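Local coordinates for peridinin-chlorophyll A protein (Amphidinium carterae, PDB 2C9E) that probably serves as a water-soluble antenna that captures blue-green sunlight, holding peridinin, chlorophyll a and a galactolipid inside an all-helical shell, at residues 2-7 against 144-149; 9-14 against 137-142; 14-19 against 84-90. All coordinates share one frame; numbering follows the deposited sequence.

Interaction 1 (2-7 against 144-149). Unlike the reference sequence in segment 2-7: Ala2 (reference Gly). With PID (peridinin), chain F.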
# COMPACT_ATOMS: atom_id res chain seq x y z
N ALA A 2 19.41 -20.56 -7.47
CA ALA A 2 18.97 -20.83 -6.11
C ALA A 2 17.58 -20.23 -5.75
O ALA A 2 16.73 -20.93 -5.18
CB ALA A 2 20.04 -20.32 -5.13
N ILE A 3 17.36 -18.96 -6.10
CA ILE A 3 16.10 -18.27 -5.80
C ILE A 3 14.96 -18.91 -6.55
O ILE A 3 13.93 -19.28 -5.96
CB ILE A 3 16.16 -16.76 -6.21
CG1 ILE A 3 17.04 -16.00 -5.21
CG2 ILE A 3 14.75 -16.16 -6.28
CD1 ILE A 3 16.92 -14.48 -5.35
N ALA A 4 15.17 -19.07 -7.85
CA ALA A 4 14.17 -19.68 -8.70
C ALA A 4 13.74 -21.04 -8.15
O ALA A 4 12.55 -21.31 -8.04
CB ALA A 4 14.72 -19.83 -10.14
N ASP A 5 14.70 -21.88 -7.78
CA ASP A 5 14.30 -23.19 -7.28
C ASP A 5 13.63 -23.10 -5.91
O ASP A 5 12.65 -23.79 -5.64
CB ASP A 5 15.51 -24.17 -7.19
CG ASP A 5 16.30 -24.30 -8.52
OD1 ASP A 5 15.74 -24.07 -9.63
OD2 ASP A 5 17.50 -24.63 -8.42
N ALA A 6 14.15 -22.27 -5.02
CA ALA A 6 13.54 -22.19 -3.69
C ALA A 6 12.12 -21.59 -3.80
O ALA A 6 11.18 -22.05 -3.15
CB ALA A 6 14.41 -21.38 -2.79
N SER A 7 11.98 -20.57 -4.63
CA SER A 7 10.71 -19.94 -4.84
C SER A 7 9.73 -20.98 -5.39
O SER A 7 8.52 -21.00 -5.04
CB SER A 7 10.88 -18.81 -5.84
OG SER A 7 9.67 -18.08 -5.96
N ALA A 144 13.78 -21.69 3.67
CA ALA A 144 14.78 -22.00 2.63
C ALA A 144 14.80 -20.90 1.58
O ALA A 144 15.84 -20.54 1.04
CB ALA A 144 14.51 -23.38 2.01
N LEU A 145 13.64 -20.34 1.27
CA LEU A 145 13.60 -19.23 0.30
C LEU A 145 14.31 -17.97 0.89
O LEU A 145 15.05 -17.27 0.19
CB LEU A 145 12.13 -18.84 0.03
CG LEU A 145 11.68 -18.25 -1.28
CD1 LEU A 145 10.42 -17.52 -1.02
CD2 LEU A 145 12.69 -17.36 -1.91
N THR A 146 14.10 -17.69 2.17
CA THR A 146 14.73 -16.50 2.71
C THR A 146 16.25 -16.62 2.62
O THR A 146 16.94 -15.62 2.39
CB THR A 146 14.29 -16.18 4.19
OG1 THR A 146 14.74 -17.20 5.08
CG2 THR A 146 12.76 -16.05 4.29
N SER A 147 16.77 -17.84 2.78
CA SER A 147 18.22 -18.04 2.70
C SER A 147 18.74 -17.87 1.29
O SER A 147 19.85 -17.36 1.10
CB SER A 147 18.63 -19.43 3.15
OG SER A 147 18.19 -19.67 4.47
N ALA A 148 17.96 -18.32 0.29
CA ALA A 148 18.38 -18.19 -1.09
C ALA A 148 18.44 -16.72 -1.38
O ALA A 148 19.41 -16.25 -1.95
CB ALA A 148 17.39 -18.89 -2.06
N VAL A 149 17.40 -16.00 -0.97
CA VAL A 149 17.33 -14.55 -1.16
C VAL A 149 18.45 -13.77 -0.44
O VAL A 149 19.06 -12.86 -1.01
CB VAL A 149 15.97 -14.01 -0.69
CG1 VAL A 149 15.95 -12.52 -0.78
CG2 VAL A 149 14.87 -14.64 -1.56
C1 PID F . 15.30 -12.35 6.08
C2 PID F . 16.67 -12.24 6.75
C3 PID F . 17.40 -10.99 6.24
C4 PID F . 17.59 -11.13 4.73
C5 PID F . 16.28 -11.11 3.95
C6 PID F . 15.12 -11.84 4.65
C7 PID F . 14.13 -12.33 3.79
C8 PID F . 12.75 -12.11 3.90
C9 PID F . 11.79 -12.59 3.00
C10 PID F . 11.99 -13.35 1.85
C11 PID F . 10.48 -12.32 3.04
C12 PID F . 9.87 -12.86 1.98
C13 PID F . 8.51 -12.76 1.69
C14 PID F . 7.84 -13.30 0.59
C15 PID F . 6.46 -13.09 0.46
C16 PID F . 5.66 -13.54 -0.58
C17 PID F . 4.29 -13.27 -0.63
C18 PID F . 3.49 -13.69 -1.69
C19 PID F . 2.13 -13.42 -1.80
C20 PID F . 1.43 -13.85 -2.93
C21 PID F . 0.07 -13.61 -3.19
C22 PID F . -0.48 -14.07 -4.38
C23 PID F . -1.73 -13.85 -4.70
C24 PID F . -2.97 -13.56 -5.02
C25 PID F . -3.34 -12.25 -5.75
C26 PID F . -4.35 -11.49 -4.88
C27 PID F . -5.54 -12.36 -4.46
C28 PID F . -5.11 -13.66 -3.77
C29 PID F . -4.13 -14.47 -4.64
C30 PID F . -7.17 -10.70 -3.94
C31 PID F . -8.07 -9.96 -2.94
CM1 PID F . 14.46 -13.52 6.59
CM2 PID F . 16.58 -11.72 2.58
CM3 PID F . 15.92 -9.63 3.74
CM4 PID F . 8.60 -14.10 -0.48
CM5 PID F . -0.80 -12.83 -2.20
CM6 PID F . -2.12 -11.35 -5.92
CM7 PID F . -3.91 -12.56 -7.13
CM8 PID F . -3.64 -15.69 -3.86
O1 PID F . 14.60 -11.14 5.79
O2 PID F . 18.68 -10.87 6.86
O3 PID F . 13.07 -13.77 1.45
O4 PID F . 10.80 -13.52 1.21
O5 PID F . -4.78 -14.87 -5.86
O6 PID F . -6.28 -11.62 -3.47
O7 PID F . -7.31 -10.52 -5.15
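Ala6 and Ala148 meet methyl to methyl, CB to CB at 4.0 Å, within the antiparallel pair formed by helix 2-18 and helix 132-152 of the all-helical peridinin-chlorophyll protein. Their small side chains let the segment axes, which run at 167° to one another, approach to 8.6 Å. The Ala148 methyl also lies against the backbone of the first turn, its CB 3.8 Å from Ala2 O, while the Ala6 methyl sits over the backbone of the other helix, CB to Leu145 CA 3.9 Å. No hydrogen bond joins the two segments; the interface is apolar packing of short side chains on helix backbone.

Larger residues flank this alanine seam. Ile3 has CG1 beside its backbone N (chi1 -74°) and an extended outer chain, which carries CD1 toward Val149, 4.3 Å from CG2 of that residue. At the other end the branch point of Leu145 rests near the backbone of Ser7. Ile3 also touches Ala98 of helix 87-102, and Ala4 and Ser7 reach Glu95 there, so a third helix backs the N-terminal one.

Beyond the seam, helix 132-152 turns Leu145, Thr146 and Val149 to a bound peridinin. Leu145 CD1 lies near its chain methyl CM4, and Thr146, whose OG1 is hydrogen-bonded to Lys143 O, brings its CA and methyl to the lactone. Val149 has CG1 anti to the backbone N (chi1 175°), which sets that methyl 3.5 Å from peridinin CM2.

Interaction 2 (9-14 against 137-142). With DGD (digalactosyl diacyl glycerol (dgdg)), chain G.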
# COMPACT_ATOMS: atom_id res chain seq x y z
N ARG A 9 9.82 -24.14 -4.85
CA ARG A 9 9.43 -25.01 -3.77
C ARG A 9 8.44 -24.27 -2.85
O ARG A 9 7.44 -24.84 -2.41
CB ARG A 9 10.69 -25.49 -3.00
CG ARG A 9 11.10 -26.93 -3.33
CD ARG A 9 12.59 -27.16 -3.24
NE ARG A 9 13.22 -27.10 -4.57
CZ ARG A 9 14.53 -27.19 -4.83
NH1 ARG A 9 15.42 -27.35 -3.85
NH2 ARG A 9 14.95 -27.13 -6.09
N PHE A 10 8.70 -22.99 -2.56
CA PHE A 10 7.79 -22.26 -1.69
C PHE A 10 6.40 -22.20 -2.31
O PHE A 10 5.37 -22.41 -1.64
CB PHE A 10 8.34 -20.85 -1.43
CG PHE A 10 7.42 -19.96 -0.62
CD1 PHE A 10 7.25 -20.18 0.75
CD2 PHE A 10 6.81 -18.85 -1.22
CE1 PHE A 10 6.49 -19.30 1.56
CE2 PHE A 10 6.04 -17.95 -0.46
CZ PHE A 10 5.87 -18.15 0.96
N SER A 11 6.36 -21.90 -3.60
CA SER A 11 5.10 -21.81 -4.34
C SER A 11 4.30 -23.11 -4.24
O SER A 11 3.09 -23.11 -4.00
CB SER A 11 5.40 -21.52 -5.82
OG SER A 11 5.93 -20.22 -5.99
N ASP A 12 4.99 -24.21 -4.46
CA ASP A 12 4.36 -25.51 -4.35
C ASP A 12 3.76 -25.73 -2.97
O ASP A 12 2.67 -26.24 -2.80
CB ASP A 12 5.39 -26.61 -4.62
CG ASP A 12 5.74 -26.73 -6.07
OD1 ASP A 12 4.82 -26.41 -6.85
OD2 ASP A 12 6.88 -27.15 -6.43
N ALA A 13 4.53 -25.36 -1.95
CA ALA A 13 4.08 -25.59 -0.60
C ALA A 13 2.90 -24.74 -0.15
O ALA A 13 2.10 -25.17 0.71
CB ALA A 13 5.28 -25.40 0.36
N THR A 14 2.77 -23.55 -0.74
CA THR A 14 1.77 -22.59 -0.30
C THR A 14 0.48 -22.47 -1.09
O THR A 14 -0.57 -22.07 -0.53
CB THR A 14 2.41 -21.21 -0.19
OG1 THR A 14 3.06 -20.88 -1.42
CG2 THR A 14 3.44 -21.20 0.91
N LYS A 137 5.07 -27.21 7.07
CA LYS A 137 5.82 -27.58 5.88
C LYS A 137 6.03 -26.30 5.02
O LYS A 137 7.12 -26.07 4.50
CB LYS A 137 5.03 -28.66 5.11
CG LYS A 137 5.63 -29.05 3.74
CD LYS A 137 4.93 -30.27 3.20
CE LYS A 137 4.85 -30.19 1.72
NZ LYS A 137 3.61 -29.36 1.39
N ALA A 138 5.00 -25.49 4.88
CA ALA A 138 5.14 -24.24 4.13
C ALA A 138 6.22 -23.32 4.78
O ALA A 138 7.05 -22.73 4.08
CB ALA A 138 3.80 -23.53 4.10
N TYR A 139 6.20 -23.20 6.10
CA TYR A 139 7.17 -22.35 6.79
C TYR A 139 8.59 -22.87 6.60
O TYR A 139 9.53 -22.09 6.42
CB TYR A 139 6.86 -22.22 8.30
CG TYR A 139 7.84 -21.32 9.03
CD1 TYR A 139 7.96 -19.96 8.70
CD2 TYR A 139 8.68 -21.82 10.02
CE1 TYR A 139 8.88 -19.15 9.33
CE2 TYR A 139 9.61 -21.02 10.66
CZ TYR A 139 9.69 -19.69 10.31
OH TYR A 139 10.56 -18.86 10.98
N ASP A 140 8.78 -24.18 6.64
CA ASP A 140 10.14 -24.62 6.41
C ASP A 140 10.60 -24.27 5.00
O ASP A 140 11.77 -23.92 4.81
CB ASP A 140 10.34 -26.10 6.76
CG ASP A 140 11.11 -26.25 8.09
OD1 ASP A 140 10.52 -26.00 9.17
OD2 ASP A 140 12.35 -26.51 8.07
N SER A 141 9.69 -24.31 4.03
CA SER A 141 10.05 -23.95 2.65
C SER A 141 10.23 -22.42 2.54
O SER A 141 11.02 -21.95 1.74
CB SER A 141 8.99 -24.46 1.65
OG SER A 141 8.02 -23.46 1.38
N PHE A 142 9.50 -21.65 3.36
CA PHE A 142 9.68 -20.18 3.40
C PHE A 142 11.12 -19.85 3.92
O PHE A 142 11.84 -19.01 3.35
CB PHE A 142 8.63 -19.53 4.32
CG PHE A 142 8.86 -18.05 4.56
CD1 PHE A 142 8.63 -17.12 3.57
CD2 PHE A 142 9.30 -17.59 5.80
CE1 PHE A 142 8.82 -15.75 3.83
CE2 PHE A 142 9.48 -16.24 6.03
CZ PHE A 142 9.25 -15.35 5.06
C1A DGD G . 6.09 -11.52 8.81
C2A DGD G . 5.02 -10.61 8.27
C3A DGD G . 5.40 -9.10 8.42
C4A DGD G . 4.55 -8.22 7.54
C5A DGD G . 5.31 -7.00 7.05
C6A DGD G . 4.44 -6.01 6.33
C7A DGD G . 3.92 -6.52 4.98
C8A DGD G . 2.64 -5.73 4.48
C9A DGD G . 2.95 -4.82 3.22
CAA DGD G . 2.56 -5.50 1.93
CBA DGD G . 2.73 -4.71 0.62
CCA DGD G . 1.92 -3.43 0.45
CDA DGD G . 2.15 -2.91 -1.00
CEA DGD G . 1.39 -1.63 -1.38
CFA DGD G . -0.16 -1.80 -1.48
CGA DGD G . -0.62 -2.02 -2.93
CHA DGD G . -2.03 -2.61 -3.04
CIA DGD G . -2.34 -3.72 -2.05
O1A DGD G . 6.91 -11.02 9.59
C1B DGD G . 5.78 -16.49 7.84
C2B DGD G . 5.63 -16.86 6.38
C3B DGD G . 4.37 -17.68 6.12
C4B DGD G . 4.57 -19.14 6.55
C5B DGD G . 3.85 -20.12 5.65
C6B DGD G . 2.74 -20.79 6.44
C7B DGD G . 1.37 -20.57 5.79
C8B DGD G . 1.48 -20.22 4.33
C9B DGD G . 0.83 -18.90 3.99
CAB DGD G . -0.15 -19.11 2.83
CBB DGD G . -0.70 -17.83 2.33
CCB DGD G . -0.81 -17.88 0.85
CDB DGD G . 0.01 -16.78 0.19
CEB DGD G . 1.32 -17.32 -0.23
CFB DGD G . 2.33 -17.28 0.87
CGB DGD G . 2.68 -15.85 1.26
CHB DGD G . 3.49 -15.83 2.55
CIB DGD G . 2.63 -15.62 3.80
O1B DGD G . 4.92 -16.89 8.65
O1G DGD G . 5.84 -12.79 8.99
C1G DGD G . 6.92 -13.51 9.50
C2G DGD G . 6.49 -14.98 9.48
O2G DGD G . 6.45 -15.38 8.05
C3G DGD G . 7.50 -15.79 10.30
O3G DGD G . 7.09 -15.46 11.64
C1D DGD G . 7.98 -15.90 12.65
C2D DGD G . 7.71 -15.12 13.98
O2D DGD G . 7.99 -13.73 13.78
C3D DGD G . 8.67 -15.64 15.03
O3D DGD G . 8.46 -14.93 16.27
C4D DGD G . 8.53 -17.16 15.18
O4D DGD G . 7.25 -17.49 15.70
C5D DGD G . 8.66 -17.81 13.82
O5D DGD G . 9.09 -20.03 14.61
C6D DGD G . 8.15 -19.23 13.92
O6D DGD G . 7.76 -17.29 12.86
C1E DGD G . 8.45 -20.81 15.62
C2E DGD G . 9.41 -20.98 16.79
O2E DGD G . 9.71 -19.69 17.35
C3E DGD G . 10.70 -21.65 16.21
O3E DGD G . 11.62 -21.95 17.27
C4E DGD G . 10.29 -22.93 15.50
O4E DGD G . 9.59 -23.76 16.43
C5E DGD G . 9.33 -22.56 14.36
O6E DGD G . 8.17 -22.12 15.07
C6E DGD G . 8.96 -23.79 13.53
O5E DGD G . 10.03 -24.18 12.67
O HOH W 1 2.02 -28.51 -1.39
O HOH W 2 2.57 -27.02 2.61
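Phe10 and Phe142 both hold CG anti to the backbone N (chi1 175° and 172°), and the two rings run alongside each other in the same direction. Phe10 CE1 comes within 3.5 Å of Phe142 CB and meets the Phe142 ring at its edge. The ring planes are inclined at 47°, an oblique pairing. The neighbouring ring atom, Phe10 CZ, reaches the lipid, 3.6 Å from CFB of digalactosyl diacyl glycerol, while the centre of one Phe142 face is overlaid by C2B of the same lipid.

Ser141 and Ala13 fill the seam between the backbones. Ser141 OG donates to Ala138 O one turn back and fits tightly against Phe10, 3.3 Å from CA and close to the ring edge at CD1; Ala13 CB lies 3.5 Å from that OG. Thr14 OG1 likewise bonds back to its own helix, giving its proton to Phe10 O from above the carbonyl plane, which leaves CG2 facing Ala138 CB at 4.0 Å and one face of the Phe10 ring.

Toward solvent, Lys137 NZ is linked through a water to Ala13 O, the water lying 2.8 Å from NZ. Ala138 and Tyr139 extend the surface that faces the lipid, with Arg113 and Gln123 hydrogen-bonded to the lipid elsewhere. This is a tight antiparallel helix pair with small residues at its seam and aromatic rings lining a galactolipid pocket.

Interaction 3 (14-19 against 84-90). With PID (peridinin), chain F.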
# COMPACT_ATOMS: atom_id res chain seq x y z
N THR A 14 2.77 -23.55 -0.74
CA THR A 14 1.77 -22.59 -0.30
C THR A 14 0.48 -22.47 -1.09
O THR A 14 -0.57 -22.07 -0.53
CB THR A 14 2.41 -21.21 -0.19
OG1 THR A 14 3.06 -20.88 -1.42
CG2 THR A 14 3.44 -21.20 0.91
N TYR A 15 0.55 -22.83 -2.37
CA TYR A 15 -0.60 -22.72 -3.24
C TYR A 15 -1.81 -23.42 -2.65
O TYR A 15 -2.88 -22.84 -2.62
CB TYR A 15 -0.30 -23.27 -4.65
CG TYR A 15 -1.38 -22.92 -5.64
CD1 TYR A 15 -1.42 -21.65 -6.23
CD2 TYR A 15 -2.42 -23.82 -5.91
CE1 TYR A 15 -2.46 -21.28 -7.08
CE2 TYR A 15 -3.48 -23.46 -6.76
CZ TYR A 15 -3.50 -22.19 -7.35
OH TYR A 15 -4.55 -21.84 -8.18
N PRO A 16 -1.66 -24.66 -2.16
CA PRO A 16 -2.84 -25.37 -1.58
C PRO A 16 -3.41 -24.67 -0.35
O PRO A 16 -4.61 -24.75 -0.07
CB PRO A 16 -2.30 -26.78 -1.25
CG PRO A 16 -1.14 -26.94 -2.16
CD PRO A 16 -0.48 -25.55 -2.13
N ILE A 17 -2.55 -24.01 0.42
CA ILE A 17 -3.04 -23.27 1.59
C ILE A 17 -3.76 -22.02 1.09
O ILE A 17 -4.83 -21.65 1.59
CB ILE A 17 -1.85 -22.85 2.51
CG1 ILE A 17 -1.16 -24.13 3.03
CG2 ILE A 17 -2.35 -21.86 3.61
CD1 ILE A 17 0.14 -23.90 3.85
N ALA A 18 -3.16 -21.36 0.10
CA ALA A 18 -3.76 -20.18 -0.52
C ALA A 18 -5.19 -20.47 -1.05
O ALA A 18 -6.12 -19.64 -0.90
CB ALA A 18 -2.87 -19.71 -1.66
N GLU A 19 -5.36 -21.63 -1.68
CA GLU A 19 -6.68 -22.04 -2.20
C GLU A 19 -7.76 -22.15 -1.13
O GLU A 19 -8.93 -22.10 -1.43
CB GLU A 19 -6.61 -23.42 -2.88
CG GLU A 19 -6.04 -23.44 -4.26
CD GLU A 19 -5.98 -24.86 -4.80
OE1 GLU A 19 -5.34 -25.73 -4.17
OE2 GLU A 19 -6.58 -25.12 -5.86
N MET A 84 -8.76 -16.49 -6.62
CA MET A 84 -7.58 -17.34 -6.58
C MET A 84 -6.81 -17.33 -7.90
O MET A 84 -7.33 -17.72 -8.95
CB MET A 84 -8.06 -18.75 -6.19
CG MET A 84 -7.00 -19.74 -5.75
SD MET A 84 -6.01 -19.13 -4.38
CE MET A 84 -4.37 -19.47 -5.06
N ALA A 85 -5.56 -16.86 -7.84
CA ALA A 85 -4.74 -16.81 -9.06
C ALA A 85 -4.40 -18.20 -9.55
O ALA A 85 -4.59 -19.17 -8.83
CB ALA A 85 -3.42 -16.04 -8.81
N SER A 86 -3.83 -18.26 -10.76
CA SER A 86 -3.41 -19.52 -11.38
C SER A 86 -2.11 -19.99 -10.70
O SER A 86 -1.40 -19.17 -10.10
CB SER A 86 -3.25 -19.30 -12.92
OG SER A 86 -2.08 -18.61 -13.36
N LYS A 87 -1.80 -21.29 -10.74
CA LYS A 87 -0.56 -21.76 -10.11
C LYS A 87 0.61 -21.04 -10.80
O LYS A 87 1.65 -20.73 -10.20
CB LYS A 87 -0.38 -23.28 -10.29
CG LYS A 87 -1.31 -24.19 -9.47
CD LYS A 87 -0.99 -25.71 -9.63
CE LYS A 87 -1.86 -26.58 -8.71
NZ LYS A 87 -1.51 -28.03 -8.80
N GLU A 88 0.44 -20.80 -12.10
CA GLU A 88 1.43 -20.12 -12.89
C GLU A 88 1.62 -18.68 -12.43
O GLU A 88 2.73 -18.28 -12.13
CB GLU A 88 1.00 -20.15 -14.36
CG GLU A 88 1.92 -19.38 -15.27
CD GLU A 88 1.47 -19.39 -16.72
OE1 GLU A 88 1.46 -20.49 -17.35
OE2 GLU A 88 1.13 -18.29 -17.21
N ASP A 89 0.54 -17.91 -12.37
CA ASP A 89 0.64 -16.50 -11.95
C ASP A 89 1.11 -16.38 -10.50
O ASP A 89 1.89 -15.46 -10.17
CB ASP A 89 -0.71 -15.75 -12.11
CG ASP A 89 -1.17 -15.64 -13.57
OD1 ASP A 89 -0.36 -15.92 -14.48
OD2 ASP A 89 -2.34 -15.26 -13.81
N PHE A 90 0.64 -17.32 -9.66
CA PHE A 90 1.01 -17.39 -8.25
C PHE A 90 2.50 -17.57 -8.10
O PHE A 90 3.16 -16.81 -7.40
CB PHE A 90 0.33 -18.56 -7.55
CG PHE A 90 0.55 -18.57 -6.04
CD1 PHE A 90 -0.13 -17.67 -5.22
CD2 PHE A 90 1.41 -19.53 -5.45
CE1 PHE A 90 0.02 -17.69 -3.81
CE2 PHE A 90 1.58 -19.58 -4.06
CZ PHE A 90 0.87 -18.65 -3.22
C1 PID F . 15.30 -12.35 6.08
C2 PID F . 16.67 -12.24 6.75
C3 PID F . 17.40 -10.99 6.24
C4 PID F . 17.59 -11.13 4.73
C5 PID F . 16.28 -11.11 3.95
C6 PID F . 15.12 -11.84 4.65
C7 PID F . 14.13 -12.33 3.79
C8 PID F . 12.75 -12.11 3.90
C9 PID F . 11.79 -12.59 3.00
C10 PID F . 11.99 -13.35 1.85
C11 PID F . 10.48 -12.32 3.04
C12 PID F . 9.87 -12.86 1.98
C13 PID F . 8.51 -12.76 1.69
C14 PID F . 7.84 -13.30 0.59
C15 PID F . 6.46 -13.09 0.46
C16 PID F . 5.66 -13.54 -0.58
C17 PID F . 4.29 -13.27 -0.63
C18 PID F . 3.49 -13.69 -1.69
C19 PID F . 2.13 -13.42 -1.80
C20 PID F . 1.43 -13.85 -2.93
C21 PID F . 0.07 -13.61 -3.19
C22 PID F . -0.48 -14.07 -4.38
C23 PID F . -1.73 -13.85 -4.70
C24 PID F . -2.97 -13.56 -5.02
C25 PID F . -3.34 -12.25 -5.75
C26 PID F . -4.35 -11.49 -4.88
C27 PID F . -5.54 -12.36 -4.46
C28 PID F . -5.11 -13.66 -3.77
C29 PID F . -4.13 -14.47 -4.64
C30 PID F . -7.17 -10.70 -3.94
C31 PID F . -8.07 -9.96 -2.94
CM1 PID F . 14.46 -13.52 6.59
CM2 PID F . 16.58 -11.72 2.58
CM3 PID F . 15.92 -9.63 3.74
CM4 PID F . 8.60 -14.10 -0.48
CM5 PID F . -0.80 -12.83 -2.20
CM6 PID F . -2.12 -11.35 -5.92
CM7 PID F . -3.91 -12.56 -7.13
CM8 PID F . -3.64 -15.69 -3.86
O1 PID F . 14.60 -11.14 5.79
O2 PID F . 18.68 -10.87 6.86
O3 PID F . 13.07 -13.77 1.45
O4 PID F . 10.80 -13.52 1.21
O5 PID F . -4.78 -14.87 -5.86
O6 PID F . -6.28 -11.62 -3.47
O7 PID F . -7.31 -10.52 -5.15
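Tyr15 reaches across to the loop before helix 87-102 and gives its hydroxyl proton to a backbone carbonyl, OH to Ala85 O 2.7 Å. The bond lies in the carbonyl plane, with a C=O...donor angle of 155°. With CG anti to the backbone N (chi1 -169°), the phenol extends to the second segment, which meets it over one face and along its edge. Lys87, extended beyond CG, crosses it at about a right angle and sets CG over the centre of one face, 3.6 Å from the ring centroid, a CH-pi contact. Along another side, the Tyr15 edge points into the face of Phe90 in a T-shaped pair, Tyr15 CD1 to Phe90 CD2 3.6 Å. Met84 bends at both outer torsions, bringing CE within 3.3 Å of Tyr15 CE1 and SD into a Met-aromatic contact; the CE methyl also packs on Ala18 CB. A phenylalanine in place of Tyr15 would probably keep much of this packing but leave Ala85 O without its hydroxyl partner, weakening the tie between helix and loop.

Thr14 OG1, already hydrogen-bonded to Phe10 O, lies in plane at the edge of the Phe90 ring. Ser86 N-caps helix 87-102, its OG accepting from Asp89 N at 2.9 Å. Ala85 is held from two directions, because its N donates to peridinin O5 at 2.9 Å while its O takes the tyrosine. Thus the end of helix 2-18 docks on the start of helix 87-102; helix 132-152 meets it through Thr14 and Ile17, and helix 60-77 packs behind Ala85 and Asp89.

Helix 2-18 runs through all three contacts. Interactions 1 and 2 are successive, mostly buried parts of its antiparallel pairing with helix 132-152, touching where Leu145 CD1 meets Phe10 CD2 at 3.9 Å; interaction 3 is partly buried and turns to helix 87-102 and the loop before it, sharing Thr14 with interaction 2. Chemistry changes along the helix: aliphatic packing at 2-7, aromatic and lipid contacts with bridging waters at 9-14, and at 14-19 the sole direct hydrogen bond between paired segments. Interactions 1 and 3 touch opposite ends of one peridinin, near its lactone and at its O5-bearing ring, while the galactolipid lies against interactions 2 and 3.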